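Local coordinates for nucleoporin nup120 (Schizosaccharomyces pombe, PDB 4GQ2), which serves as a structural constituent of the nuclear pore complex, whose components can also dock transiently associated nuclear transport factors, at residues A[174-179]-A[184-189]; A[191-196]-A[248-253]; A[210-215]-A[236-241]. All blocks are in the same frame, centred on the assembly; numbering follows the deposited sequence.

Contact 1: A[174-179]-A[184-189]; sequences DLMAAI and ICVSFF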
ATOM      1  N   ASP A 174     -22.455  17.921  35.333  1.00 56.12           N
ATOM      2  CA  ASP A 174     -22.757  18.285  33.959  1.00 55.21           C
ATOM      3  C   ASP A 174     -21.518  18.731  33.171  1.00 51.66           C
ATOM      4  O   ASP A 174     -21.231  18.196  32.103  1.00 51.29           O
ATOM      5  CB  ASP A 174     -23.831  19.375  33.940  1.00 63.60           C
ATOM      6  CG  ASP A 174     -24.471  19.539  32.578  1.00 69.87           C
ATOM      7  OD1 ASP A 174     -24.943  18.529  32.001  1.00 76.82           O
ATOM      8  OD2 ASP A 174     -24.513  20.685  32.091  1.00 62.25           O
ATOM      9  N   LEU A 175     -20.795  19.712  33.696  1.00 46.91           N
ATOM     10  CA  LEU A 175     -19.589  20.195  33.036  1.00 50.19           C
ATOM     11  C   LEU A 175     -18.417  20.203  34.007  1.00 50.85           C
ATOM     12  O   LEU A 175     -18.609  20.357  35.217  1.00 52.63           O
ATOM     13  CB  LEU A 175     -19.808  21.590  32.441  1.00 47.75           C
ATOM     14  CG  LEU A 175     -20.855  21.756  31.328  1.00 52.32           C
ATOM     15  CD1 LEU A 175     -21.199  23.225  31.127  1.00 45.96           C
ATOM     16  CD2 LEU A 175     -20.389  21.134  30.018  1.00 50.24           C
ATOM     17  N   MET A 176     -17.213  20.015  33.469  1.00 47.10           N
ATOM     18  CA  MET A 176     -15.988  20.017  34.266  1.00 50.97           C
ATOM     19  C   MET A 176     -14.991  21.040  33.747  1.00 50.69           C
ATOM     20  O   MET A 176     -14.995  21.386  32.563  1.00 52.02           O
ATOM     21  CB  MET A 176     -15.302  18.650  34.240  1.00 45.05           C
ATOM     22  CG  MET A 176     -16.193  17.448  34.507  1.00 58.05           C
ATOM     23  SD  MET A 176     -15.371  15.915  34.016  1.00 57.27           S
ATOM     24  CE  MET A 176     -14.124  15.723  35.288  1.00 39.40           C
ATOM     25  N   ALA A 177     -14.131  21.508  34.644  1.00 52.01           N
ATOM     26  CA  ALA A 177     -12.942  22.261  34.261  1.00 54.83           C
ATOM     27  C   ALA A 177     -11.850  22.021  35.293  1.00 57.44           C
ATOM     28  O   ALA A 177     -11.935  22.503  36.426  1.00 71.33           O
ATOM     29  CB  ALA A 177     -13.245  23.750  34.116  1.00 44.02           C
ATOM     30  N   ALA A 178     -10.845  21.245  34.898  1.00 51.24           N
ATOM     31  CA  ALA A 178      -9.655  21.020  35.706  1.00 51.05           C
ATOM     32  C   ALA A 178      -9.015  22.358  36.063  1.00 54.16           C
ATOM     33  O   ALA A 178      -8.824  23.217  35.202  1.00 57.39           O
ATOM     34  CB  ALA A 178      -8.665  20.148  34.945  1.00 47.09           C
ATOM     35  N   ILE A 179      -8.702  22.538  37.340  1.00 62.40           N
ATOM     36  CA  ILE A 179      -8.049  23.763  37.804  1.00 68.20           C
ATOM     37  C   ILE A 179      -6.550  23.511  37.933  1.00 70.22           C
ATOM     38  O   ILE A 179      -5.734  24.400  37.688  1.00 68.70           O
ATOM     39  CB  ILE A 179      -8.647  24.241  39.152  1.00 72.96           C
ATOM     40  CG1 ILE A 179     -10.128  24.621  38.992  1.00 69.65           C
ATOM     41  CG2 ILE A 179      -7.839  25.384  39.758  1.00 80.22           C
ATOM     42  CD1 ILE A 179     -10.438  25.517  37.808  1.00 56.37           C
ATOM     43  N   ILE A 184     -10.453  20.482  40.749  1.00 48.82           N
ATOM     44  CA  ILE A 184     -11.376  20.508  39.619  1.00 57.91           C
ATOM     45  C   ILE A 184     -12.718  21.131  40.022  1.00 63.93           C
ATOM     46  O   ILE A 184     -13.174  20.974  41.154  1.00 72.35           O
ATOM     47  CB  ILE A 184     -11.584  19.093  39.016  1.00 61.74           C
ATOM     48  CG1 ILE A 184     -12.519  19.148  37.804  1.00 67.91           C
ATOM     49  CG2 ILE A 184     -12.113  18.113  40.061  1.00 60.82           C
ATOM     50  CD1 ILE A 184     -12.180  18.155  36.721  1.00 53.50           C
ATOM     51  N   CYS A 185     -13.330  21.854  39.093  1.00 58.59           N
ATOM     52  CA  CYS A 185     -14.680  22.362  39.273  1.00 48.68           C
ATOM     53  C   CYS A 185     -15.676  21.550  38.466  1.00 51.33           C
ATOM     54  O   CYS A 185     -15.408  21.173  37.325  1.00 49.57           O
ATOM     55  CB  CYS A 185     -14.768  23.826  38.859  1.00 50.42           C
ATOM     56  SG  CYS A 185     -13.790  24.929  39.894  1.00 64.90           S
ATOM     57  N   VAL A 186     -16.831  21.292  39.071  1.00 53.65           N
ATOM     58  CA  VAL A 186     -17.898  20.527  38.446  1.00 49.94           C
ATOM     59  C   VAL A 186     -19.209  21.280  38.654  1.00 51.14           C
ATOM     60  O   VAL A 186     -19.596  21.571  39.785  1.00 58.26           O
ATOM     61  CB  VAL A 186     -17.996  19.105  39.048  1.00 46.90           C
ATOM     62  CG1 VAL A 186     -19.142  18.320  38.429  1.00 39.48           C
ATOM     63  CG2 VAL A 186     -16.684  18.354  38.882  1.00 44.23           C
ATOM     64  N   SER A 187     -19.877  21.612  37.554  1.00 48.71           N
ATOM     65  CA  SER A 187     -21.175  22.278  37.614  1.00 47.00           C
ATOM     66  C   SER A 187     -22.288  21.254  37.458  1.00 52.50           C
ATOM     67  O   SER A 187     -22.079  20.171  36.893  1.00 45.92           O
ATOM     68  CB  SER A 187     -21.286  23.359  36.533  1.00 54.07           C
ATOM     69  OG  SER A 187     -21.298  22.793  35.233  1.00 60.14           O
ATOM     70  N   PHE A 188     -23.474  21.605  37.947  1.00 56.08           N
ATOM     71  CA  PHE A 188     -24.584  20.661  37.978  1.00 51.02           C
ATOM     72  C   PHE A 188     -25.697  21.026  37.013  1.00 52.03           C
ATOM     73  O   PHE A 188     -25.933  22.202  36.743  1.00 60.82           O
ATOM     74  CB  PHE A 188     -25.108  20.494  39.405  1.00 52.07           C
ATOM     75  CG  PHE A 188     -24.059  20.028  40.375  1.00 58.07           C
ATOM     76  CD1 PHE A 188     -23.688  18.685  40.429  1.00 57.20           C
ATOM     77  CD2 PHE A 188     -23.426  20.933  41.224  1.00 52.64           C
ATOM     78  CE1 PHE A 188     -22.718  18.256  41.321  1.00 62.78           C
ATOM     79  CE2 PHE A 188     -22.452  20.507  42.118  1.00 54.63           C
ATOM     80  CZ  PHE A 188     -22.100  19.167  42.168  1.00 56.35           C
ATOM     81  N   PHE A 189     -26.375  20.001  36.501  1.00 47.64           N
ATOM     82  CA  PHE A 189     -27.370  20.165  35.448  1.00 51.06           C
ATOM     83  C   PHE A 189     -28.510  21.110  35.829  1.00 61.33           C
ATOM     84  O   PHE A 189     -28.951  21.913  35.000  1.00 60.50           O
ATOM     85  CB  PHE A 189     -27.936  18.805  35.024  1.00 54.08           C
ATOM     86  CG  PHE A 189     -28.948  18.896  33.924  1.00 55.50           C
ATOM     87  CD1 PHE A 189     -28.548  18.865  32.594  1.00 69.58           C
ATOM     88  CD2 PHE A 189     -30.298  19.044  34.214  1.00 53.48           C
ATOM     89  CE1 PHE A 189     -29.479  18.966  31.573  1.00 77.15           C
ATOM     90  CE2 PHE A 189     -31.235  19.149  33.200  1.00 62.83           C
ATOM     91  CZ  PHE A 189     -30.825  19.107  31.877  1.00 79.54           C
TER
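I184 reaches across to M176 and A178 in the hairpin formed by strands 173-178 and 183-188, the first two strands of a four-stranded antiparallel blade in the beta-propeller domain. The short strand axes lie 4.7 Å apart and close to antiparallel. A177 and C185 form a hydrogen-bonded pair, flanked by the non-hydrogen-bonded pairs M176-V186 and A178-I184. The main bump is the I184 end: CG1 runs anti to the backbone N (chi1 -178°), which lays the branch over the partner strand and brings CD1 to 3.4 Å from M176 CE. The M176 chain bends at its last torsion, curling its methyl round toward that tip, while I184 CD1 also lies 3.8 Å from A178 N, two residues further along that strand. Y130 of strand 126-133, in the preceding blade, packs on M176, A178 and I184. Replacing I184 with alanine removes CG1 and CD1, and is likely to leave the M176 methyl without its partner and a gap beside Y130.

On the opposite face I179 CG1 rests against C185 SG at 3.8 Å, and S187 OG nestles beside L175 CB; M241 of strand 238-244 touches both L175 and S187. At the far end D174 and L175 both face S187 in a classic beta bulge, with D174 N giving a 2.8 Å bond to S187 O. Past it, F189 takes a cation-pi contact from R233, and the D174 carboxylate stands nearly perpendicular to its ring (86°), with OD1 at the ring edge, 3.7 Å from CD1.

Contact 2: A[191-196]-A[248-253]; sequences GGLTKI and NVLVML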
ATOM      1  N   GLY A 191     -28.383  23.376  38.220  1.00 47.37           N
ATOM      2  CA  GLY A 191     -27.824  24.579  38.831  1.00 42.02           C
ATOM      3  C   GLY A 191     -26.829  24.270  39.933  1.00 43.33           C
ATOM      4  O   GLY A 191     -26.938  23.242  40.610  1.00 40.51           O
ATOM      5  N   GLY A 192     -25.861  25.165  40.119  1.00 43.41           N
ATOM      6  CA  GLY A 192     -24.841  24.988  41.148  1.00 52.79           C
ATOM      7  C   GLY A 192     -23.457  24.630  40.633  1.00 58.17           C
ATOM      8  O   GLY A 192     -23.286  24.242  39.475  1.00 56.39           O
ATOM      9  N   LEU A 193     -22.468  24.753  41.513  1.00 59.43           N
ATOM     10  CA  LEU A 193     -21.064  24.583  41.151  1.00 65.30           C
ATOM     11  C   LEU A 193     -20.224  24.205  42.369  1.00 62.42           C
ATOM     12  O   LEU A 193     -20.240  24.899  43.386  1.00 66.73           O
ATOM     13  CB  LEU A 193     -20.524  25.872  40.514  1.00 61.35           C
ATOM     14  CG  LEU A 193     -19.073  25.918  40.024  1.00 67.63           C
ATOM     15  CD1 LEU A 193     -18.926  25.262  38.656  1.00 67.10           C
ATOM     16  CD2 LEU A 193     -18.582  27.356  39.978  1.00 65.03           C
ATOM     17  N   THR A 194     -19.481  23.110  42.249  1.00 56.30           N
ATOM     18  CA  THR A 194     -18.614  22.636  43.322  1.00 62.80           C
ATOM     19  C   THR A 194     -17.138  22.690  42.927  1.00 64.41           C
ATOM     20  O   THR A 194     -16.795  22.586  41.747  1.00 60.00           O
ATOM     21  CB  THR A 194     -18.984  21.198  43.763  1.00 58.65           C
ATOM     22  OG1 THR A 194     -18.162  20.808  44.868  1.00 59.09           O
ATOM     23  CG2 THR A 194     -18.782  20.198  42.630  1.00 56.91           C
ATOM     24  N   LYS A 195     -16.272  22.868  43.918  1.00 57.69           N
ATOM     25  CA  LYS A 195     -14.845  22.679  43.711  1.00 62.73           C
ATOM     26  C   LYS A 195     -14.403  21.468  44.519  1.00 63.89           C
ATOM     27  O   LYS A 195     -14.405  21.496  45.751  1.00 69.83           O
ATOM     28  CB  LYS A 195     -14.037  23.925  44.100  1.00 55.14           C
ATOM     29  CG  LYS A 195     -12.560  23.821  43.744  1.00 63.59           C
ATOM     30  CD  LYS A 195     -11.723  24.921  44.382  1.00 64.83           C
ATOM     31  CE  LYS A 195     -11.727  26.191  43.547  1.00 59.67           C
ATOM     32  NZ  LYS A 195     -10.969  27.285  44.215  1.00 55.59           N
ATOM     33  N   ILE A 196     -14.054  20.397  43.814  1.00 52.26           N
ATOM     34  CA  ILE A 196     -13.527  19.199  44.446  1.00 53.68           C
ATOM     35  C   ILE A 196     -12.009  19.328  44.577  1.00 53.06           C
ATOM     36  O   ILE A 196     -11.317  19.499  43.576  1.00 56.68           O
ATOM     37  CB  ILE A 196     -13.915  17.931  43.654  1.00 58.75           C
ATOM     38  CG1 ILE A 196     -15.444  17.830  43.547  1.00 57.71           C
ATOM     39  CG2 ILE A 196     -13.323  16.683  44.304  1.00 52.52           C
ATOM     40  CD1 ILE A 196     -15.942  16.877  42.482  1.00 61.53           C
ATOM     41  N   ASN A 248      -5.890  33.212  38.176  1.00 70.45           N
ATOM     42  CA  ASN A 248      -6.587  32.126  38.860  1.00 78.97           C
ATOM     43  C   ASN A 248      -8.102  32.350  38.737  1.00 73.69           C
ATOM     44  O   ASN A 248      -8.793  32.649  39.713  1.00 88.12           O
ATOM     45  CB  ASN A 248      -6.132  32.027  40.322  1.00 84.59           C
ATOM     46  CG  ASN A 248      -6.321  30.636  40.906  1.00 95.94           C
ATOM     47  OD1 ASN A 248      -6.572  29.667  40.185  1.00 96.31           O
ATOM     48  ND2 ASN A 248      -6.195  30.532  42.226  1.00103.52           N
ATOM     49  N   VAL A 249      -8.600  32.191  37.513  1.00 63.33           N
ATOM     50  CA  VAL A 249      -9.914  32.693  37.118  1.00 71.16           C
ATOM     51  C   VAL A 249     -10.739  31.670  36.335  1.00 71.34           C
ATOM     52  O   VAL A 249     -10.211  30.930  35.502  1.00 78.06           O
ATOM     53  CB  VAL A 249      -9.755  33.994  36.291  1.00 72.62           C
ATOM     54  CG1 VAL A 249     -10.891  34.180  35.294  1.00 69.95           C
ATOM     55  CG2 VAL A 249      -9.623  35.195  37.215  1.00 76.95           C
ATOM     56  N   LEU A 250     -12.036  31.648  36.622  1.00 69.93           N
ATOM     57  CA  LEU A 250     -13.000  30.832  35.900  1.00 57.43           C
ATOM     58  C   LEU A 250     -13.956  31.766  35.167  1.00 58.28           C
ATOM     59  O   LEU A 250     -14.453  32.726  35.753  1.00 67.77           O
ATOM     60  CB  LEU A 250     -13.769  29.950  36.884  1.00 57.49           C
ATOM     61  CG  LEU A 250     -14.277  28.578  36.434  1.00 63.77           C
ATOM     62  CD1 LEU A 250     -13.118  27.607  36.244  1.00 55.09           C
ATOM     63  CD2 LEU A 250     -15.269  28.026  37.445  1.00 52.18           C
ATOM     64  N   VAL A 251     -14.180  31.513  33.880  1.00 60.06           N
ATOM     65  CA  VAL A 251     -15.166  32.273  33.107  1.00 50.30           C
ATOM     66  C   VAL A 251     -16.358  31.379  32.804  1.00 59.71           C
ATOM     67  O   VAL A 251     -16.206  30.302  32.224  1.00 61.38           O
ATOM     68  CB  VAL A 251     -14.585  32.860  31.801  1.00 51.23           C
ATOM     69  CG1 VAL A 251     -15.673  33.560  30.994  1.00 48.04           C
ATOM     70  CG2 VAL A 251     -13.461  33.837  32.110  1.00 58.16           C
ATOM     71  N   MET A 252     -17.538  31.832  33.214  1.00 63.75           N
ATOM     72  CA  MET A 252     -18.756  31.042  33.093  1.00 50.19           C
ATOM     73  C   MET A 252     -19.856  31.810  32.377  1.00 52.01           C
ATOM     74  O   MET A 252     -19.940  33.038  32.473  1.00 52.29           O
ATOM     75  CB  MET A 252     -19.248  30.604  34.474  1.00 48.76           C
ATOM     76  CG  MET A 252     -18.151  30.090  35.396  1.00 59.44           C
ATOM     77  SD  MET A 252     -18.636  30.014  37.132  1.00 71.65           S
ATOM     78  CE  MET A 252     -18.935  31.737  37.516  1.00 69.95           C
ATOM     79  N   LEU A 253     -20.686  31.068  31.649  1.00 51.84           N
ATOM     80  CA  LEU A 253     -21.907  31.590  31.062  1.00 44.20           C
ATOM     81  C   LEU A 253     -23.102  30.867  31.671  1.00 55.06           C
ATOM     82  O   LEU A 253     -23.094  29.636  31.798  1.00 55.56           O
ATOM     83  CB  LEU A 253     -21.890  31.430  29.542  1.00 45.43           C
ATOM     84  CG  LEU A 253     -23.091  31.966  28.758  1.00 48.95           C
ATOM     85  CD1 LEU A 253     -23.393  33.422  29.089  1.00 55.79           C
ATOM     86  CD2 LEU A 253     -22.845  31.809  27.270  1.00 48.65           C
TER
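L193 overlaps the side chains of L250 and M252 through one methyl, CD2, at the interface between two neighbouring blades of the beta-propeller. Strand 193-199 is third in the blade that ends with strand 204-210, and strand 249-254 is second in the blade that follows. The evidence for sheet-against-sheet packing, as opposed to pairing within a sheet, is direct: no hydrogen bond joins the segments, and the nearest CA atoms, those of L193 and M252, are 10.6 Å apart. The small buried area, 82 Å² over both sides, comes from three buried residues.

L193 extends with CG anti to the backbone N (chi1 -179°), which sends the isobutyl group off its own sheet toward the other blade. Its CD2 lies 3.9 Å from M252 SD and 4.2 Å from L250 CD2. Those two partners are themselves 3.9 Å apart, M252 SD to L250 CD2, so the methyl faces the notch between a sulfur and a methyl in a nearly equilateral triangle. M252 bends at its last torsion (chi3 -63°), and it is the sulfur, rather than the terminal methyl, that meets L193. L262 of strand 258-263 packs on both L250 and M252 within their own blade.

A polar tie runs beside this apolar one, since K195 NZ hydrogen-bonds N267 OD1 of the following blade. Around L193 the other branch is occupied as well, CD1 coming 3.8 Å from M241 SD, while I210 of the adjacent strand sets its CG2 3.8 Å from L193 CD2.

Contact 3: A[210-215]-A[236-241]; sequences IDDSSY and NTIISM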
ATOM      1  N   ILE A 210     -19.633  26.711  45.988  1.00 76.24           N
ATOM      2  CA  ILE A 210     -19.456  28.025  45.370  1.00 81.85           C
ATOM      3  C   ILE A 210     -20.820  28.682  45.162  1.00 88.59           C
ATOM      4  O   ILE A 210     -21.726  28.088  44.573  1.00 84.94           O
ATOM      5  CB  ILE A 210     -18.640  27.947  44.059  1.00 88.68           C
ATOM      6  CG1 ILE A 210     -17.190  27.550  44.364  1.00 84.71           C
ATOM      7  CG2 ILE A 210     -18.677  29.279  43.315  1.00 89.87           C
ATOM      8  CD1 ILE A 210     -16.369  27.189  43.142  1.00 85.66           C
ATOM      9  N   ASP A 211     -20.943  29.915  45.649  1.00109.39           N
ATOM     10  CA  ASP A 211     -22.236  30.582  45.803  1.00111.30           C
ATOM     11  C   ASP A 211     -22.660  31.463  44.629  1.00109.39           C
ATOM     12  O   ASP A 211     -23.715  32.101  44.689  1.00101.66           O
ATOM     13  CB  ASP A 211     -22.245  31.391  47.107  1.00117.73           C
ATOM     14  CG  ASP A 211     -22.153  30.508  48.342  1.00121.67           C
ATOM     15  OD1 ASP A 211     -23.011  29.612  48.493  1.00122.38           O
ATOM     16  OD2 ASP A 211     -21.227  30.708  49.161  1.00 98.80           O
ATOM     17  N   ASP A 212     -21.852  31.484  43.568  1.00119.96           N
ATOM     18  CA  ASP A 212     -22.100  32.333  42.391  1.00134.01           C
ATOM     19  C   ASP A 212     -22.437  33.770  42.800  1.00146.90           C
ATOM     20  O   ASP A 212     -23.450  34.332  42.369  1.00149.38           O
ATOM     21  CB  ASP A 212     -23.210  31.744  41.501  1.00129.38           C
ATOM     22  CG  ASP A 212     -22.728  30.591  40.630  1.00117.06           C
ATOM     23  OD1 ASP A 212     -21.510  30.318  40.595  1.00103.43           O
ATOM     24  OD2 ASP A 212     -23.578  29.958  39.967  1.00116.75           O
ATOM     25  N   SER A 213     -21.571  34.355  43.627  1.00136.16           N
ATOM     26  CA  SER A 213     -21.838  35.639  44.284  1.00123.73           C
ATOM     27  C   SER A 213     -21.700  36.861  43.366  1.00105.53           C
ATOM     28  O   SER A 213     -20.845  37.730  43.580  1.00 98.61           O
ATOM     29  CB  SER A 213     -20.958  35.788  45.534  1.00129.74           C
ATOM     30  OG  SER A 213     -19.583  35.667  45.211  1.00124.25           O
ATOM     31  N   SER A 214     -22.558  36.918  42.349  1.00 90.62           N
ATOM     32  CA  SER A 214     -22.616  38.050  41.429  1.00 87.55           C
ATOM     33  C   SER A 214     -23.495  39.161  42.013  1.00 94.32           C
ATOM     34  O   SER A 214     -24.676  39.281  41.673  1.00101.46           O
ATOM     35  CB  SER A 214     -23.129  37.597  40.058  1.00 81.99           C
ATOM     36  OG  SER A 214     -24.373  36.928  40.168  1.00 97.61           O
ATOM     37  N   TYR A 215     -22.902  39.954  42.907  1.00 98.64           N
ATOM     38  CA  TYR A 215     -23.588  41.046  43.611  1.00102.82           C
ATOM     39  C   TYR A 215     -24.286  42.018  42.658  1.00 85.50           C
ATOM     40  O   TYR A 215     -25.482  42.282  42.791  1.00 66.57           O
ATOM     41  CB  TYR A 215     -22.593  41.801  44.505  1.00123.94           C
ATOM     42  CG  TYR A 215     -22.569  41.369  45.961  1.00133.15           C
ATOM     43  CD1 TYR A 215     -22.651  40.021  46.323  1.00138.12           C
ATOM     44  CD2 TYR A 215     -22.438  42.315  46.980  1.00129.46           C
ATOM     45  CE1 TYR A 215     -22.624  39.633  47.655  1.00135.53           C
ATOM     46  CE2 TYR A 215     -22.409  41.937  48.314  1.00120.98           C
ATOM     47  CZ  TYR A 215     -22.503  40.597  48.646  1.00130.99           C
ATOM     48  OH  TYR A 215     -22.474  40.221  49.971  1.00126.47           O
ATOM     49  N   ASN A 236     -29.016  30.528  37.233  1.00 61.56           N
ATOM     50  CA  ASN A 236     -27.565  30.555  37.413  1.00 72.42           C
ATOM     51  C   ASN A 236     -26.841  29.260  36.977  1.00 64.63           C
ATOM     52  O   ASN A 236     -25.607  29.177  37.065  1.00 51.93           O
ATOM     53  CB  ASN A 236     -27.193  30.966  38.849  1.00 76.53           C
ATOM     54  CG  ASN A 236     -27.668  29.969  39.892  1.00 83.72           C
ATOM     55  OD1 ASN A 236     -28.834  29.565  39.903  1.00 90.78           O
ATOM     56  ND2 ASN A 236     -26.765  29.576  40.785  1.00 64.72           N
ATOM     57  N   THR A 237     -27.611  28.271  36.503  1.00 47.31           N
ATOM     58  CA  THR A 237     -27.063  27.023  35.962  1.00 55.90           C
ATOM     59  C   THR A 237     -25.982  27.309  34.920  1.00 65.07           C
ATOM     60  O   THR A 237     -26.206  28.065  33.969  1.00 63.88           O
ATOM     61  CB  THR A 237     -28.154  26.163  35.290  1.00 62.32           C
ATOM     62  OG1 THR A 237     -29.279  26.032  36.165  1.00 61.49           O
ATOM     63  CG2 THR A 237     -27.617  24.772  34.950  1.00 69.36           C
ATOM     64  N   ILE A 238     -24.809  26.708  35.108  1.00 67.05           N
ATOM     65  CA  ILE A 238     -23.689  26.906  34.193  1.00 65.32           C
ATOM     66  C   ILE A 238     -23.952  26.133  32.905  1.00 64.26           C
ATOM     67  O   ILE A 238     -24.207  24.925  32.934  1.00 59.51           O
ATOM     68  CB  ILE A 238     -22.341  26.467  34.819  1.00 69.25           C
ATOM     69  CG1 ILE A 238     -22.159  27.053  36.232  1.00 60.61           C
ATOM     70  CG2 ILE A 238     -21.169  26.820  33.902  1.00 57.92           C
ATOM     71  CD1 ILE A 238     -21.990  28.558  36.293  1.00 59.42           C
ATOM     72  N   ILE A 239     -23.913  26.842  31.782  1.00 56.90           N
ATOM     73  CA  ILE A 239     -24.110  26.215  30.473  1.00 56.12           C
ATOM     74  C   ILE A 239     -22.822  26.186  29.648  1.00 48.66           C
ATOM     75  O   ILE A 239     -22.794  25.615  28.561  1.00 53.57           O
ATOM     76  CB  ILE A 239     -25.256  26.872  29.673  1.00 48.75           C
ATOM     77  CG1 ILE A 239     -24.967  28.356  29.427  1.00 56.75           C
ATOM     78  CG2 ILE A 239     -26.583  26.667  30.394  1.00 49.16           C
ATOM     79  CD1 ILE A 239     -25.694  28.932  28.228  1.00 69.05           C
ATOM     80  N   SER A 240     -21.769  26.804  30.182  1.00 49.08           N
ATOM     81  CA  SER A 240     -20.448  26.829  29.557  1.00 56.35           C
ATOM     82  C   SER A 240     -19.449  27.477  30.517  1.00 62.28           C
ATOM     83  O   SER A 240     -19.702  28.565  31.036  1.00 61.40           O
ATOM     84  CB  SER A 240     -20.492  27.613  28.238  1.00 67.23           C
ATOM     85  OG  SER A 240     -19.496  27.172  27.333  1.00 78.05           O
ATOM     86  N   MET A 241     -18.324  26.808  30.762  1.00 59.19           N
ATOM     87  CA  MET A 241     -17.270  27.378  31.610  1.00 60.06           C
ATOM     88  C   MET A 241     -15.856  27.002  31.169  1.00 56.01           C
ATOM     89  O   MET A 241     -15.617  25.883  30.707  1.00 58.31           O
ATOM     90  CB  MET A 241     -17.482  27.034  33.094  1.00 62.25           C
ATOM     91  CG  MET A 241     -17.575  25.551  33.423  1.00 58.56           C
ATOM     92  SD  MET A 241     -17.420  25.259  35.199  1.00 58.38           S
ATOM     93  CE  MET A 241     -17.685  23.493  35.292  1.00 51.22           C
TER
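The crossing from one propeller blade to the next passes here, where the chain leaving strand 204-210 meets the chain entering strand 238-244. D212 and N236 meet across it: N236 ND2 donates to D212 OD2 over 3.3 Å, a weak bond by its length although fairly straight (154° at the hydrogen). The carboxylate and amide planes stand almost perpendicular, 89° apart, so a single oxygen meets a single nitrogen and the two groups do not pair flat. The amide is held from its other end too, because N236 OD1 hydrogen-bonds S234 OG, and this stronger partner probably does most to fix its rotation. D212 OD2 also has I238 CD1 as an apolar neighbour at 4.2 Å.

D212 has a left-handed backbone conformation, and directly after it S214 N bonds back to D212 O at 2.7 Å, closing an inverse gamma turn centred on S213. A second such turn, centred on S214, follows at once.

Strands of both blades surround the contact. I210 pairs through its backbone with L193 of strand 193-199, whereas I239 and S240 both face L253 of strand 249-254 in a classic beta bulge. I238 packs on M252 of that strand, K260 of strand 258-263 touches S214 and N236, and S213 OG hydrogen-bonds Q268 and C269 on strand 268-274.

The three contacts follow one blade, its border with the next, and the linker between them. Contact 1 is the hairpin of the earlier blade, and its sheet also holds segment 191-196 of contact 2: their centres are 7 Å apart, and I184 O and I196 N probably hydrogen-bond at 2.9 Å. Contact 3 is nested in the loop that contact 2 closes, with centres 6 Å apart; a probable bond of 2.8 Å from L253 N to S240 O joins segments 248-253 and 236-241 in the later blade. Contacts 1 and 3, 11 Å apart between centres, meet by packing, as where M241 CE lies 3.3 Å from L175 O. M241 also packs on L193 and M252 of contact 2.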